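Local structure of transcriptional activator PlcR protein (Bacillus thuringiensis, 3U3W) at residues Y200-A205 / L216-K221. The protein activates transcription as a quorum-sensing virulence regulator, binding DNA through a helix-turn-helix domain and the signal peptide PapR through its tetratricopeptide-like repeats. Sequence-based numbering, arbitrary orientation.
Sequences YNHAKA and LYQVNK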
ATOM      1  N   TYR A 200     -15.122 -10.630   0.181  1.00 29.12           N
ATOM      2  CA  TYR A 200     -15.850 -10.757  -1.071  1.00 24.05           C
ATOM      3  C   TYR A 200     -16.115 -12.214  -1.426  1.00 29.90           C
ATOM      4  O   TYR A 200     -17.222 -12.561  -1.855  1.00 24.30           O
ATOM      5  CB  TYR A 200     -15.087 -10.097  -2.196  1.00 18.53           C
ATOM      6  CG  TYR A 200     -15.692 -10.312  -3.560  1.00 19.45           C
ATOM      7  CD1 TYR A 200     -16.848  -9.641  -3.944  1.00 16.57           C
ATOM      8  CD2 TYR A 200     -15.099 -11.173  -4.471  1.00 21.54           C
ATOM      9  CE1 TYR A 200     -17.394  -9.822  -5.192  1.00 19.17           C
ATOM     10  CE2 TYR A 200     -15.632 -11.360  -5.737  1.00 19.95           C
ATOM     11  CZ  TYR A 200     -16.775 -10.682  -6.093  1.00 24.29           C
ATOM     12  OH  TYR A 200     -17.297 -10.858  -7.355  1.00 19.67           O
ATOM     13  N   ASN A 201     -15.090 -13.050  -1.265  1.00 26.66           N
ATOM     14  CA  ASN A 201     -15.179 -14.460  -1.622  1.00 22.15           C
ATOM     15  C   ASN A 201     -16.130 -15.116  -0.646  1.00 23.63           C
ATOM     16  O   ASN A 201     -17.015 -15.864  -1.036  1.00 28.04           O
ATOM     17  CB  ASN A 201     -13.800 -15.131  -1.567  1.00 17.27           C
ATOM     18  CG  ASN A 201     -12.870 -14.698  -2.706  1.00 26.82           C
ATOM     19  OD1 ASN A 201     -13.318 -14.382  -3.818  1.00 23.04           O
ATOM     20  ND2 ASN A 201     -11.557 -14.695  -2.430  1.00 21.44           N
ATOM     21  N   HIS A 202     -15.942 -14.793   0.629  1.00 25.49           N
ATOM     22  CA  HIS A 202     -16.833 -15.203   1.708  1.00 27.35           C
ATOM     23  C   HIS A 202     -18.282 -14.824   1.393  1.00 27.41           C
ATOM     24  O   HIS A 202     -19.186 -15.646   1.550  1.00 24.02           O
ATOM     25  CB  HIS A 202     -16.381 -14.550   3.017  1.00 22.53           C
ATOM     26  CG  HIS A 202     -17.092 -15.058   4.226  1.00 32.02           C
ATOM     27  ND1 HIS A 202     -16.970 -14.465   5.465  1.00 33.52           N
ATOM     28  CD2 HIS A 202     -17.924 -16.112   4.394  1.00 36.90           C
ATOM     29  CE1 HIS A 202     -17.710 -15.123   6.340  1.00 34.00           C
ATOM     30  NE2 HIS A 202     -18.296 -16.130   5.717  1.00 36.59           N
ATOM     31  N   ALA A 203     -18.498 -13.588   0.935  1.00 24.36           N
ATOM     32  CA  ALA A 203     -19.845 -13.138   0.586  1.00 21.26           C
ATOM     33  C   ALA A 203     -20.428 -13.993  -0.524  1.00 30.73           C
ATOM     34  O   ALA A 203     -21.593 -14.357  -0.461  1.00 27.00           O
ATOM     35  CB  ALA A 203     -19.853 -11.698   0.184  1.00 26.30           C
ATOM     36  N   LYS A 204     -19.616 -14.317  -1.532  1.00 22.95           N
ATOM     37  CA  LYS A 204     -20.076 -15.159  -2.627  1.00 30.73           C
ATOM     38  C   LYS A 204     -20.525 -16.533  -2.119  1.00 26.84           C
ATOM     39  O   LYS A 204     -21.581 -17.015  -2.506  1.00 30.47           O
ATOM     40  CB  LYS A 204     -19.004 -15.311  -3.721  1.00 28.31           C
ATOM     41  CG  LYS A 204     -18.793 -14.063  -4.580  1.00 34.95           C
ATOM     42  CD  LYS A 204     -17.653 -14.280  -5.589  1.00 30.26           C
ATOM     43  CE  LYS A 204     -17.994 -15.386  -6.575  1.00 23.86           C
ATOM     44  NZ  LYS A 204     -19.196 -15.002  -7.347  1.00 35.63           N
ATOM     45  N   ALA A 205     -19.706 -17.144  -1.266  1.00 24.33           N
ATOM     46  CA  ALA A 205     -20.020 -18.421  -0.627  1.00 30.81           C
ATOM     47  C   ALA A 205     -21.307 -18.403   0.245  1.00 31.74           C
ATOM     48  O   ALA A 205     -22.119 -19.325   0.179  1.00 30.17           O
ATOM     49  CB  ALA A 205     -18.807 -18.923   0.184  1.00 22.60           C
ATOM     50  N   LEU A 216     -24.789  -9.889   2.324  1.00 29.59           N
ATOM     51  CA  LEU A 216     -24.874  -8.436   2.178  1.00 32.82           C
ATOM     52  C   LEU A 216     -24.110  -7.741   3.308  1.00 35.93           C
ATOM     53  O   LEU A 216     -23.502  -6.676   3.114  1.00 26.59           O
ATOM     54  CB  LEU A 216     -26.340  -7.979   2.143  1.00 29.59           C
ATOM     55  CG  LEU A 216     -26.644  -6.481   2.071  1.00 39.09           C
ATOM     56  CD1 LEU A 216     -26.073  -5.865   0.807  1.00 25.21           C
ATOM     57  CD2 LEU A 216     -28.143  -6.210   2.190  1.00 25.14           C
ATOM     58  N   TYR A 217     -24.122  -8.365   4.481  1.00 30.20           N
ATOM     59  CA  TYR A 217     -23.346  -7.864   5.603  1.00 29.53           C
ATOM     60  C   TYR A 217     -21.867  -7.805   5.250  1.00 37.28           C
ATOM     61  O   TYR A 217     -21.220  -6.764   5.415  1.00 34.83           O
ATOM     62  CB  TYR A 217     -23.541  -8.728   6.842  1.00 24.49           C
ATOM     63  CG  TYR A 217     -22.590  -8.390   7.961  1.00 28.71           C
ATOM     64  CD1 TYR A 217     -22.812  -7.290   8.788  1.00 28.43           C
ATOM     65  CD2 TYR A 217     -21.465  -9.173   8.198  1.00 23.13           C
ATOM     66  CE1 TYR A 217     -21.922  -6.978   9.819  1.00 27.83           C
ATOM     67  CE2 TYR A 217     -20.582  -8.878   9.230  1.00 25.25           C
ATOM     68  CZ  TYR A 217     -20.823  -7.776  10.036  1.00 29.28           C
ATOM     69  OH  TYR A 217     -19.950  -7.474  11.051  1.00 35.65           O
ATOM     70  N   GLN A 218     -21.335  -8.929   4.772  1.00 32.14           N
ATOM     71  CA  GLN A 218     -19.936  -8.990   4.363  1.00 32.25           C
ATOM     72  C   GLN A 218     -19.648  -8.037   3.207  1.00 29.90           C
ATOM     73  O   GLN A 218     -18.612  -7.379   3.206  1.00 27.19           O
ATOM     74  CB  GLN A 218     -19.536 -10.409   3.987  1.00 29.49           C
ATOM     75  CG  GLN A 218     -19.589 -11.368   5.153  1.00 31.20           C
ATOM     76  CD  GLN A 218     -18.462 -11.127   6.128  1.00 40.20           C
ATOM     77  OE1 GLN A 218     -17.444 -10.528   5.781  1.00 36.00           O
ATOM     78  NE2 GLN A 218     -18.637 -11.581   7.361  1.00 45.43           N
ATOM     79  N   VAL A 219     -20.563  -7.965   2.241  1.00 25.05           N
ATOM     80  CA  VAL A 219     -20.420  -7.070   1.089  1.00 22.31           C
ATOM     81  C   VAL A 219     -20.306  -5.600   1.513  1.00 29.83           C
ATOM     82  O   VAL A 219     -19.370  -4.895   1.109  1.00 25.17           O
ATOM     83  CB  VAL A 219     -21.585  -7.219   0.079  1.00 25.90           C
ATOM     84  CG1 VAL A 219     -21.573  -6.075  -0.927  1.00 22.07           C
ATOM     85  CG2 VAL A 219     -21.483  -8.519  -0.644  1.00 24.34           C
ATOM     86  N   ASN A 220     -21.241  -5.153   2.346  1.00 26.88           N
ATOM     87  CA  ASN A 220     -21.251  -3.764   2.817  1.00 31.38           C
ATOM     88  C   ASN A 220     -20.059  -3.421   3.691  1.00 27.68           C
ATOM     89  O   ASN A 220     -19.526  -2.310   3.619  1.00 30.66           O
ATOM     90  CB  ASN A 220     -22.550  -3.445   3.552  1.00 25.30           C
ATOM     91  CG  ASN A 220     -23.730  -3.314   2.611  1.00 31.27           C
ATOM     92  OD1 ASN A 220     -23.568  -2.993   1.432  1.00 34.69           O
ATOM     93  ND2 ASN A 220     -24.920  -3.570   3.126  1.00 30.59           N
ATOM     94  N   LYS A 221     -19.650  -4.375   4.517  1.00 24.30           N
ATOM     95  CA  LYS A 221     -18.437  -4.226   5.297  1.00 24.25           C
ATOM     96  C   LYS A 221     -17.240  -4.021   4.347  1.00 26.35           C
ATOM     97  O   LYS A 221     -16.424  -3.125   4.544  1.00 27.23           O
ATOM     98  CB  LYS A 221     -18.214  -5.459   6.177  1.00 29.18           C
ATOM     99  CG  LYS A 221     -17.198  -5.260   7.277  1.00 30.70           C
ATOM    100  CD  LYS A 221     -17.881  -5.122   8.629  1.00 61.97           C
ATOM    101  CE  LYS A 221     -19.007  -4.077   8.587  1.00 63.96           C
ATOM    102  NZ  LYS A 221     -19.378  -3.558   9.949  1.00 65.48           N
TER
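Gln218 faces both His202 and Ala203, and its backbone lies nearest that of Ala203, the two CA atoms 5.6 Å apart. Alanine suits this point because its lone methyl fills little space where the axes of segments 200-205 and 216-221 approach to 8.4 Å: Ala203 CB meets Gln218 CB at 4.0 Å. Beyond CB, a bend at chi2 (-72°) carries the Gln218 amide slantwise across the ND1-CE1 side of the His202 imidazole. Gln218 CD lies 3.7 Å from His202 ND1, and the amide and ring planes are inclined by 39°, so this is oblique van der Waals packing and not a stack. Glutamine can pack here because Gln218 OE1 accepts a hydrogen bond from Arg199 NH1, whereas the buried His202 ND1 has no hydrogen-bonding partner in the model. The flat ring of His202 offers surface both to this amide and to Ile175 and Leu182. Val219 follows, its two methyls suiting a double task: CG2 meets Ala203 CB at 3.7 Å, while the side chain also packs on Gln241 and Arg242. Asn201 and Lys204 hydrogen-bond the backbone of the bound peptide. Together the pairs join consecutive, nearly antiparallel helices (160°), a helical hairpin of the kind from which tetratricopeptide repeats are built. Helix 235-248 packs against Val219 and Tyr200, and helix 171-187 against His202.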